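Local coordinates for protein geranylgeranyl pyrophosphate synthase (Geoglobus acetivorans, PDB 5JFQ) that catalyses the stepwise addition of isopentenyl diphosphate to dimethylallyl diphosphate, giving mainly geranylgeranyl diphosphate, after three additions, and some farnesyl diphosphate, at residues Q27-E30 / G31-A35; E74-H77 / N78-L81; T114-A117 / E118-I122. One frame throughout, in Å; residues are numbered along the deposited sequence.

How the interactions relate
From the N terminus, the three contacts follow one another in series, and none nests within or crosses another. Each is local, so no long loop is closed: interaction 1 turns the loop at 27-30 into helix 30-36, while interactions 2 and 3 each join successive turns of one helix, 67-88 and 105-123. The fold is tied together where these elements pack. Interaction 3 is the middle partner, since L32 and Y33 of interaction 1 rest on T114 and E118, and T75, V76 and F79 of interaction 2 rest on L115, Y116 and A119. Interactions 1 and 2 do not touch, their centres being about 17 Å apart.

Interaction 1: residues Q27-E30 / G31-A35; sequences QEPE and GLYRA
Q27 lies over the aromatic ring of Y33, a worked example of how a loop entering a helix can fold back on that helix's first turn. CB of Q27 stands 3.9 Å from the centroid of the Y33 ring and almost directly above it, a CH-pi contact over the face. The two side chains run side by side and point the same way. Q27 runs out extended, its CG turned opposite the backbone N (chi1 -178°), which carries the amide along the ring toward its hydroxyl end, the two planes 28° apart. The hydroxyl itself is hydrogen-bonded to the carboxylate of E149 of the second subunit.

P29, which follows a cis peptide bond, occupies the N-cap position. It serves the helix through its carbonyl: P29 O accepts from Y33 N at 3.2 Å, more weakly from L32 N, and also lies at the edge of the Y33 ring. Its own ring adds apolar packing, with CD of P29 4.2 Å from CE1 of Y33 and CB of P29 4.4 Å from CB of L32.

One turn apart on the outer side, E30 and R34 also lie alongside each other. Their salt bridge is long, OE1 of E30 to NH2 of R34 being 3.9 Å, and the carboxylate stands nearly perpendicular to the guanidinium at 85°. Such a pairing is probably a loose electrostatic one on an exposed surface. CG of E30 sits at the guanidinium edge, while CA of G31 lies above one face, displaced toward the rim.

Helix 30-36 packs against its neighbours: L32 on L110 and T114 and Y33 on E118, all of helix 105-123, R34 and A35 on F103 of helix 99-103, and P29 on F152 in helix 130-159 of the second subunit.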
ATOM      1  N   GLN B  27      -5.926   5.388 -16.911  1.00 56.54           N
ATOM      2  CA  GLN B  27      -6.593   4.137 -17.241  1.00 52.43           C
ATOM      3  C   GLN B  27      -7.992   4.200 -16.620  1.00 56.35           C
ATOM      4  O   GLN B  27      -8.354   5.192 -15.981  1.00 53.01           O
ATOM      5  CB  GLN B  27      -5.716   2.987 -16.746  1.00 53.81           C
ATOM      6  CG  GLN B  27      -6.164   1.576 -17.002  1.00 62.89           C
ATOM      7  CD  GLN B  27      -5.407   0.623 -16.093  1.00 64.90           C
ATOM      8  OE1 GLN B  27      -4.197   0.791 -15.892  1.00 59.16           O
ATOM      9  NE2 GLN B  27      -6.118  -0.353 -15.496  1.00 60.12           N
ATOM     10  N   GLU B  28      -8.831   3.117 -16.856  1.00 56.02           N
ATOM     11  CA  GLU B  28     -10.101   3.172 -16.143  1.00 50.28           C
ATOM     12  C   GLU B  28      -9.981   2.491 -14.783  1.00 50.30           C
ATOM     13  O   GLU B  28      -9.113   1.644 -14.588  1.00 53.85           O
ATOM     14  CB  GLU B  28     -11.199   2.497 -16.951  1.00 56.75           C
ATOM     15  CG  GLU B  28     -11.774   3.361 -18.066  1.00 64.34           C
ATOM     16  CD  GLU B  28     -12.765   4.409 -17.547  1.00 71.00           C
ATOM     17  OE1 GLU B  28     -13.060   5.380 -18.287  1.00 74.95           O
ATOM     18  OE2 GLU B  28     -13.260   4.259 -16.401  1.00 70.42           O
ATOM     19  N   PRO B  29     -10.790   2.862 -13.772  1.00 55.91           N
ATOM     20  CA  PRO B  29     -11.742   3.984 -13.698  1.00 48.34           C
ATOM     21  C   PRO B  29     -11.013   5.322 -13.740  1.00 51.76           C
ATOM     22  O   PRO B  29     -10.129   5.534 -12.890  1.00 52.10           O
ATOM     23  CB  PRO B  29     -12.425   3.786 -12.343  1.00 42.67           C
ATOM     24  CG  PRO B  29     -12.115   2.403 -11.925  1.00 47.35           C
ATOM     25  CD  PRO B  29     -10.782   2.080 -12.525  1.00 47.45           C
ATOM     26  N   GLU B  30     -11.356   6.195 -14.698  1.00 50.41           N
ATOM     27  CA  GLU B  30     -10.617   7.449 -14.827  1.00 51.00           C
ATOM     28  C   GLU B  30     -10.638   8.237 -13.526  1.00 52.50           C
ATOM     29  O   GLU B  30      -9.658   8.908 -13.191  1.00 52.90           O
ATOM     30  CB  GLU B  30     -11.168   8.305 -15.965  1.00 55.09           C
ATOM     31  CG  GLU B  30     -12.626   8.142 -16.270  1.00 60.33           C
ATOM     32  CD  GLU B  30     -13.024   8.930 -17.521  1.00 73.70           C
ATOM     33  OE1 GLU B  30     -12.386   9.980 -17.792  1.00 74.67           O
ATOM     34  OE2 GLU B  30     -13.959   8.488 -18.241  1.00 74.06           O
ATOM     35  N   GLY B  31     -11.746   8.171 -12.782  1.00 50.27           N
ATOM     36  CA  GLY B  31     -11.770   8.808 -11.479  1.00 47.86           C
ATOM     37  C   GLY B  31     -10.567   8.430 -10.643  1.00 49.50           C
ATOM     38  O   GLY B  31      -9.837   9.296 -10.158  1.00 49.50           O
ATOM     39  N   LEU B  32     -10.306   7.125 -10.520  1.00 50.50           N
ATOM     40  CA  LEU B  32      -9.209   6.653  -9.680  1.00 48.87           C
ATOM     41  C   LEU B  32      -7.854   7.086 -10.230  1.00 48.21           C
ATOM     42  O   LEU B  32      -6.955   7.479  -9.470  1.00 46.22           O
ATOM     43  CB  LEU B  32      -9.288   5.134  -9.554  1.00 48.02           C
ATOM     44  CG  LEU B  32      -8.192   4.455  -8.740  1.00 51.18           C
ATOM     45  CD1 LEU B  32      -8.168   5.018  -7.318  1.00 47.86           C
ATOM     46  CD2 LEU B  32      -8.367   2.931  -8.736  1.00 46.73           C
ATOM     47  N   TYR B  33      -7.694   7.046 -11.547  1.00 45.13           N
ATOM     48  CA  TYR B  33      -6.388   7.333 -12.119  1.00 46.55           C
ATOM     49  C   TYR B  33      -6.155   8.827 -12.289  1.00 50.96           C
ATOM     50  O   TYR B  33      -5.005   9.280 -12.215  1.00 51.55           O
ATOM     51  CB  TYR B  33      -6.226   6.570 -13.438  1.00 49.55           C
ATOM     52  CG  TYR B  33      -5.911   5.111 -13.192  1.00 47.55           C
ATOM     53  CD1 TYR B  33      -6.920   4.161 -13.093  1.00 47.21           C
ATOM     54  CD2 TYR B  33      -4.603   4.695 -12.988  1.00 47.04           C
ATOM     55  CE1 TYR B  33      -6.627   2.829 -12.843  1.00 49.36           C
ATOM     56  CE2 TYR B  33      -4.297   3.363 -12.734  1.00 48.51           C
ATOM     57  CZ  TYR B  33      -5.311   2.435 -12.667  1.00 47.44           C
ATOM     58  OH  TYR B  33      -4.999   1.114 -12.409  1.00 47.91           O
ATOM     59  N   ARG B  34      -7.219   9.609 -12.496  1.00 49.61           N
ATOM     60  CA  ARG B  34      -7.068  11.057 -12.481  1.00 46.02           C
ATOM     61  C   ARG B  34      -6.472  11.489 -11.153  1.00 53.45           C
ATOM     62  O   ARG B  34      -5.532  12.292 -11.110  1.00 54.85           O
ATOM     63  CB  ARG B  34      -8.425  11.712 -12.727  1.00 50.26           C
ATOM     64  CG  ARG B  34      -8.421  13.000 -13.553  1.00 55.42           C
ATOM     65  CD  ARG B  34      -9.849  13.573 -13.621  1.00 58.40           C
ATOM     66  NE  ARG B  34     -10.807  12.576 -14.112  1.00 66.35           N
ATOM     67  CZ  ARG B  34     -12.088  12.503 -13.745  1.00 68.56           C
ATOM     68  NH1 ARG B  34     -12.583  13.368 -12.852  1.00 55.59           N
ATOM     69  NH2 ARG B  34     -12.873  11.553 -14.267  1.00 64.13           N
ATOM     70  N   ALA B  35      -6.962  10.894 -10.063  1.00 49.35           N
ATOM     71  CA  ALA B  35      -6.408  11.142  -8.741  1.00 43.80           C
ATOM     72  C   ALA B  35      -5.002  10.571  -8.609  1.00 49.45           C
ATOM     73  O   ALA B  35      -4.106  11.225  -8.061  1.00 52.74           O
ATOM     74  CB  ALA B  35      -7.331  10.551  -7.672  1.00 43.11           C
TER

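Interaction 2: residues E74-H77 / N78-L81; sequences ETVH and NFTL
N78 grips E74 through three hydrogen bonds, two of them from its side-chain amide. ND2 of N78 donates to E74 O at 2.8 Å in a nearly straight bond, and N78 N reaches that oxygen from the opposite face of the carbonyl plane. The same ND2 meets OE2 of E74 at 3.2 Å from above the carboxylate plane, while R46 holds OE2 by a salt bridge. An alanine here removes the amide that bonds both E74 O and OE2, and would probably leave the carboxylate, still paired with R46, freer to turn.

A second polar set surrounds H77, which probably binds isopentenyl diphosphate, as in relatives. H77 O accepts from both L81 N and T80 OG1, the latter at 2.6 Å. With OG1 set between its backbone N and carbonyl carbon (chi1 59°), T80 can also take a hydrogen from the water that lies 2.6 Å from ND1 of H77, in the plane of the imidazole.

A CH-pi contact adds to these: CD2 of L81 lies over one face of the H77 ring, 4.1 Å from its centroid. Around this part of helix 67-88 stand helix 105-123 against T75, V76, N78 and F79, helix 38-42 beside N78 and L81, helix 130-159 beside V76 and T80, and helix 47-58 beside H77.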
ATOM      1  N   GLU B  74      10.038   6.682  -7.032  1.00 49.97           N
ATOM      2  CA  GLU B  74       9.255   7.904  -7.197  1.00 53.27           C
ATOM      3  C   GLU B  74       7.778   7.628  -6.989  1.00 53.97           C
ATOM      4  O   GLU B  74       7.051   8.458  -6.427  1.00 54.91           O
ATOM      5  CB  GLU B  74       9.468   8.518  -8.580  1.00 54.21           C
ATOM      6  CG  GLU B  74       8.660   9.799  -8.824  1.00 55.85           C
ATOM      7  CD  GLU B  74       9.172  11.002  -8.040  1.00 55.02           C
ATOM      8  OE1 GLU B  74      10.210  10.884  -7.371  1.00 56.97           O
ATOM      9  OE2 GLU B  74       8.535  12.071  -8.090  1.00 57.29           O
ATOM     10  N   THR B  75       7.326   6.454  -7.424  1.00 50.67           N
ATOM     11  CA  THR B  75       5.942   6.059  -7.216  1.00 50.71           C
ATOM     12  C   THR B  75       5.630   5.928  -5.729  1.00 49.07           C
ATOM     13  O   THR B  75       4.593   6.416  -5.259  1.00 49.17           O
ATOM     14  CB  THR B  75       5.682   4.756  -7.973  1.00 48.76           C
ATOM     15  OG1 THR B  75       6.213   4.880  -9.296  1.00 42.60           O
ATOM     16  CG2 THR B  75       4.189   4.443  -8.050  1.00 45.05           C
ATOM     17  N   VAL B  76       6.525   5.287  -4.970  1.00 47.66           N
ATOM     18  CA  VAL B  76       6.382   5.260  -3.517  1.00 53.26           C
ATOM     19  C   VAL B  76       6.298   6.678  -2.971  1.00 51.14           C
ATOM     20  O   VAL B  76       5.418   6.997  -2.160  1.00 48.47           O
ATOM     21  CB  VAL B  76       7.538   4.486  -2.857  1.00 49.86           C
ATOM     22  CG1 VAL B  76       7.529   4.743  -1.336  1.00 42.19           C
ATOM     23  CG2 VAL B  76       7.417   3.003  -3.149  1.00 44.16           C
ATOM     24  N   HIS B  77       7.183   7.534  -3.424  1.00 51.40           N
ATOM     25  CA  HIS B  77       7.178   8.871  -2.938  1.00 51.41           C
ATOM     26  C   HIS B  77       5.859   9.517  -3.184  1.00 52.78           C
ATOM     27  O   HIS B  77       5.346  10.157  -2.322  1.00 51.92           O
ATOM     28  CB  HIS B  77       8.311   9.681  -3.534  1.00 52.57           C
ATOM     29  CG  HIS B  77       8.410  11.073  -2.997  1.00 58.55           C
ATOM     30  ND1 HIS B  77       8.570  11.345  -1.663  1.00 52.31           N
ATOM     31  CD2 HIS B  77       8.349  12.267  -3.616  1.00 52.64           C
ATOM     32  CE1 HIS B  77       8.608  12.646  -1.485  1.00 55.18           C
ATOM     33  NE2 HIS B  77       8.478  13.226  -2.655  1.00 56.48           N
ATOM     34  N   ASN B  78       5.311   9.359  -4.366  1.00 47.25           N
ATOM     35  CA  ASN B  78       4.018   9.963  -4.669  1.00 46.70           C
ATOM     36  C   ASN B  78       2.899   9.307  -3.870  1.00 48.64           C
ATOM     37  O   ASN B  78       1.955   9.978  -3.444  1.00 48.39           O
ATOM     38  CB  ASN B  78       3.736   9.887  -6.161  1.00 41.84           C
ATOM     39  CG  ASN B  78       4.411  10.991  -6.929  1.00 52.12           C
ATOM     40  OD1 ASN B  78       3.770  11.951  -7.359  1.00 53.92           O
ATOM     41  ND2 ASN B  78       5.724  10.869  -7.101  1.00 53.40           N
ATOM     42  N   PHE B  79       2.980   7.996  -3.672  1.00 48.78           N
ATOM     43  CA  PHE B  79       2.067   7.344  -2.753  1.00 45.44           C
ATOM     44  C   PHE B  79       2.062   8.056  -1.404  1.00 49.87           C
ATOM     45  O   PHE B  79       0.995   8.420  -0.892  1.00 50.08           O
ATOM     46  CB  PHE B  79       2.456   5.871  -2.607  1.00 50.37           C
ATOM     47  CG  PHE B  79       2.281   5.325  -1.211  1.00 45.36           C
ATOM     48  CD1 PHE B  79       1.028   5.217  -0.645  1.00 42.16           C
ATOM     49  CD2 PHE B  79       3.371   4.901  -0.485  1.00 41.31           C
ATOM     50  CE1 PHE B  79       0.876   4.725   0.630  1.00 45.56           C
ATOM     51  CE2 PHE B  79       3.211   4.404   0.771  1.00 41.87           C
ATOM     52  CZ  PHE B  79       1.962   4.323   1.334  1.00 41.32           C
ATOM     53  N   THR B  80       3.246   8.271  -0.811  1.00 48.74           N
ATOM     54  CA  THR B  80       3.285   8.865   0.526  1.00 49.38           C
ATOM     55  C   THR B  80       2.664  10.256   0.517  1.00 51.57           C
ATOM     56  O   THR B  80       1.833  10.574   1.375  1.00 52.81           O
ATOM     57  CB  THR B  80       4.709   8.909   1.083  1.00 47.46           C
ATOM     58  OG1 THR B  80       5.555   9.665   0.214  1.00 52.92           O
ATOM     59  CG2 THR B  80       5.267   7.511   1.248  1.00 44.45           C
ATOM     60  N   LEU B  81       3.016  11.078  -0.481  1.00 49.20           N
ATOM     61  CA  LEU B  81       2.412  12.405  -0.615  1.00 52.09           C
ATOM     62  C   LEU B  81       0.899  12.340  -0.477  1.00 55.55           C
ATOM     63  O   LEU B  81       0.297  13.076   0.325  1.00 52.66           O
ATOM     64  CB  LEU B  81       2.778  13.037  -1.958  1.00 46.71           C
ATOM     65  CG  LEU B  81       4.256  13.194  -2.289  1.00 50.11           C
ATOM     66  CD1 LEU B  81       4.373  14.025  -3.539  1.00 49.90           C
ATOM     67  CD2 LEU B  81       5.036  13.792  -1.129  1.00 49.33           C
TER
HETATM   68  O   HOH W   1       8.657  10.088   0.648  1.00 43.10           O

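Interaction 3: residues T114-A117 / E118-I122; sequences TLYA and EAFEI
T114 and E118 meet one turn apart on helix 105-123 of the all-helical isoprenyl diphosphate synthase fold, their side chains side by side and pointing the same way. CG2 of T114 touches OE1 of E118 at 3.6 Å, and CD2 of L115 reaches that oxygen from another direction at 3.7 Å. This carboxylate thus lies against methyl groups; CG of E118, anti to the carbonyl carbon (chi1 -84°), and the extended chain beyond it bring it there.

Y116 and F120, also one turn apart, lie alongside each other. CE1 of Y116 is in the plane of the F120 ring, at its edge and 4.0 Å from CE2 of F120, which itself meets the tyrosine obliquely. Beneath these side chains the helix backbone sets the spacing, with E118 N bonded to T114 O at 2.8 Å and E121 N to A117 O at 3.0 Å.

Farther out, R37 forms a salt bridge with OE2 of E118, which would probably offset the cost of burying the charge. Within the chain, F79 stacks on Y116 and Y33 packs on E118; across the dimer interface, F120 stacks on F120 of the second subunit, E121 pairs with R142 there, and OH of Y116 is hydrogen-bonded to the main-chain O of D113 of that subunit.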
ATOM      1  N   THR B 114      -3.113   2.570  -5.029  1.00 40.60           N
ATOM      2  CA  THR B 114      -2.841   2.143  -6.395  1.00 43.07           C
ATOM      3  C   THR B 114      -1.395   2.417  -6.776  1.00 45.46           C
ATOM      4  O   THR B 114      -0.692   1.533  -7.281  1.00 48.29           O
ATOM      5  CB  THR B 114      -3.770   2.861  -7.367  1.00 43.55           C
ATOM      6  OG1 THR B 114      -5.139   2.534  -7.081  1.00 41.82           O
ATOM      7  CG2 THR B 114      -3.414   2.460  -8.799  1.00 45.75           C
ATOM      8  N   LEU B 115      -0.938   3.647  -6.558  1.00 44.38           N
ATOM      9  CA  LEU B 115       0.479   3.944  -6.714  1.00 46.77           C
ATOM     10  C   LEU B 115       1.331   2.948  -5.935  1.00 46.21           C
ATOM     11  O   LEU B 115       2.350   2.453  -6.437  1.00 39.17           O
ATOM     12  CB  LEU B 115       0.753   5.383  -6.261  1.00 44.71           C
ATOM     13  CG  LEU B 115       0.185   6.463  -7.202  1.00 46.62           C
ATOM     14  CD1 LEU B 115       0.260   7.870  -6.592  1.00 41.51           C
ATOM     15  CD2 LEU B 115       0.873   6.430  -8.577  1.00 43.82           C
ATOM     16  N   TYR B 116       0.912   2.630  -4.707  1.00 45.89           N
ATOM     17  CA  TYR B 116       1.680   1.734  -3.843  1.00 44.53           C
ATOM     18  C   TYR B 116       1.898   0.382  -4.514  1.00 42.40           C
ATOM     19  O   TYR B 116       3.023  -0.115  -4.575  1.00 41.84           O
ATOM     20  CB  TYR B 116       0.940   1.566  -2.515  1.00 44.66           C
ATOM     21  CG  TYR B 116       1.745   1.279  -1.251  1.00 44.43           C
ATOM     22  CD1 TYR B 116       3.104   0.932  -1.271  1.00 44.40           C
ATOM     23  CD2 TYR B 116       1.103   1.343  -0.016  1.00 47.86           C
ATOM     24  CE1 TYR B 116       3.790   0.663  -0.070  1.00 48.37           C
ATOM     25  CE2 TYR B 116       1.753   1.077   1.170  1.00 45.84           C
ATOM     26  CZ  TYR B 116       3.084   0.749   1.158  1.00 50.77           C
ATOM     27  OH  TYR B 116       3.648   0.518   2.402  1.00 45.43           O
ATOM     28  N   ALA B 117       0.824  -0.239  -5.008  1.00 44.84           N
ATOM     29  CA  ALA B 117       0.977  -1.499  -5.725  1.00 41.24           C
ATOM     30  C   ALA B 117       1.741  -1.289  -7.029  1.00 45.47           C
ATOM     31  O   ALA B 117       2.614  -2.096  -7.387  1.00 41.97           O
ATOM     32  CB  ALA B 117      -0.391  -2.135  -5.997  1.00 35.39           C
ATOM     33  N   GLU B 118       1.437  -0.198  -7.742  1.00 42.05           N
ATOM     34  CA  GLU B 118       2.076   0.025  -9.028  1.00 42.42           C
ATOM     35  C   GLU B 118       3.587   0.073  -8.882  1.00 44.50           C
ATOM     36  O   GLU B 118       4.311  -0.408  -9.766  1.00 47.51           O
ATOM     37  CB  GLU B 118       1.532   1.294  -9.677  1.00 39.82           C
ATOM     38  CG  GLU B 118       0.239   1.068 -10.452  1.00 37.90           C
ATOM     39  CD  GLU B 118      -0.371   2.357 -11.017  1.00 50.03           C
ATOM     40  OE1 GLU B 118      -0.294   3.424 -10.346  1.00 45.70           O
ATOM     41  OE2 GLU B 118      -0.949   2.292 -12.136  1.00 51.14           O
ATOM     42  N   ALA B 119       4.074   0.567  -7.741  1.00 42.15           N
ATOM     43  CA  ALA B 119       5.515   0.673  -7.532  1.00 45.65           C
ATOM     44  C   ALA B 119       6.162  -0.701  -7.462  1.00 45.30           C
ATOM     45  O   ALA B 119       7.242  -0.916  -8.021  1.00 42.91           O
ATOM     46  CB  ALA B 119       5.823   1.464  -6.262  1.00 40.93           C
ATOM     47  N   PHE B 120       5.532  -1.634  -6.759  1.00 42.62           N
ATOM     48  CA  PHE B 120       6.101  -2.966  -6.713  1.00 44.19           C
ATOM     49  C   PHE B 120       5.971  -3.679  -8.055  1.00 48.05           C
ATOM     50  O   PHE B 120       6.817  -4.513  -8.390  1.00 48.04           O
ATOM     51  CB  PHE B 120       5.462  -3.752  -5.584  1.00 40.75           C
ATOM     52  CG  PHE B 120       5.968  -3.347  -4.248  1.00 45.71           C
ATOM     53  CD1 PHE B 120       7.197  -3.807  -3.795  1.00 36.92           C
ATOM     54  CD2 PHE B 120       5.256  -2.450  -3.469  1.00 48.03           C
ATOM     55  CE1 PHE B 120       7.685  -3.421  -2.576  1.00 46.14           C
ATOM     56  CE2 PHE B 120       5.741  -2.046  -2.229  1.00 51.60           C
ATOM     57  CZ  PHE B 120       6.953  -2.531  -1.775  1.00 50.78           C
ATOM     58  N   GLU B 121       4.952  -3.353  -8.851  1.00 43.72           N
ATOM     59  CA  GLU B 121       4.891  -3.964 -10.166  1.00 43.25           C
ATOM     60  C   GLU B 121       5.973  -3.394 -11.066  1.00 50.87           C
ATOM     61  O   GLU B 121       6.558  -4.116 -11.884  1.00 49.07           O
ATOM     62  CB  GLU B 121       3.520  -3.768 -10.802  1.00 44.28           C
ATOM     63  CG  GLU B 121       3.415  -4.422 -12.153  1.00 49.84           C
ATOM     64  CD  GLU B 121       2.127  -4.136 -12.874  1.00 52.57           C
ATOM     65  OE1 GLU B 121       1.252  -3.458 -12.306  1.00 50.76           O
ATOM     66  OE2 GLU B 121       1.995  -4.599 -14.026  1.00 60.90           O
ATOM     67  N   ILE B 122       6.271  -2.105 -10.919  1.00 51.52           N
ATOM     68  CA  ILE B 122       7.302  -1.515 -11.761  1.00 51.87           C
ATOM     69  C   ILE B 122       8.681  -2.013 -11.339  1.00 49.67           C
ATOM     70  O   ILE B 122       9.473  -2.457 -12.175  1.00 49.31           O
ATOM     71  CB  ILE B 122       7.194   0.014 -11.738  1.00 48.17           C
ATOM     72  CG1 ILE B 122       5.898   0.422 -12.445  1.00 47.54           C
ATOM     73  CG2 ILE B 122       8.426   0.632 -12.399  1.00 49.52           C
ATOM     74  CD1 ILE B 122       5.454   1.860 -12.150  1.00 50.91           C
TER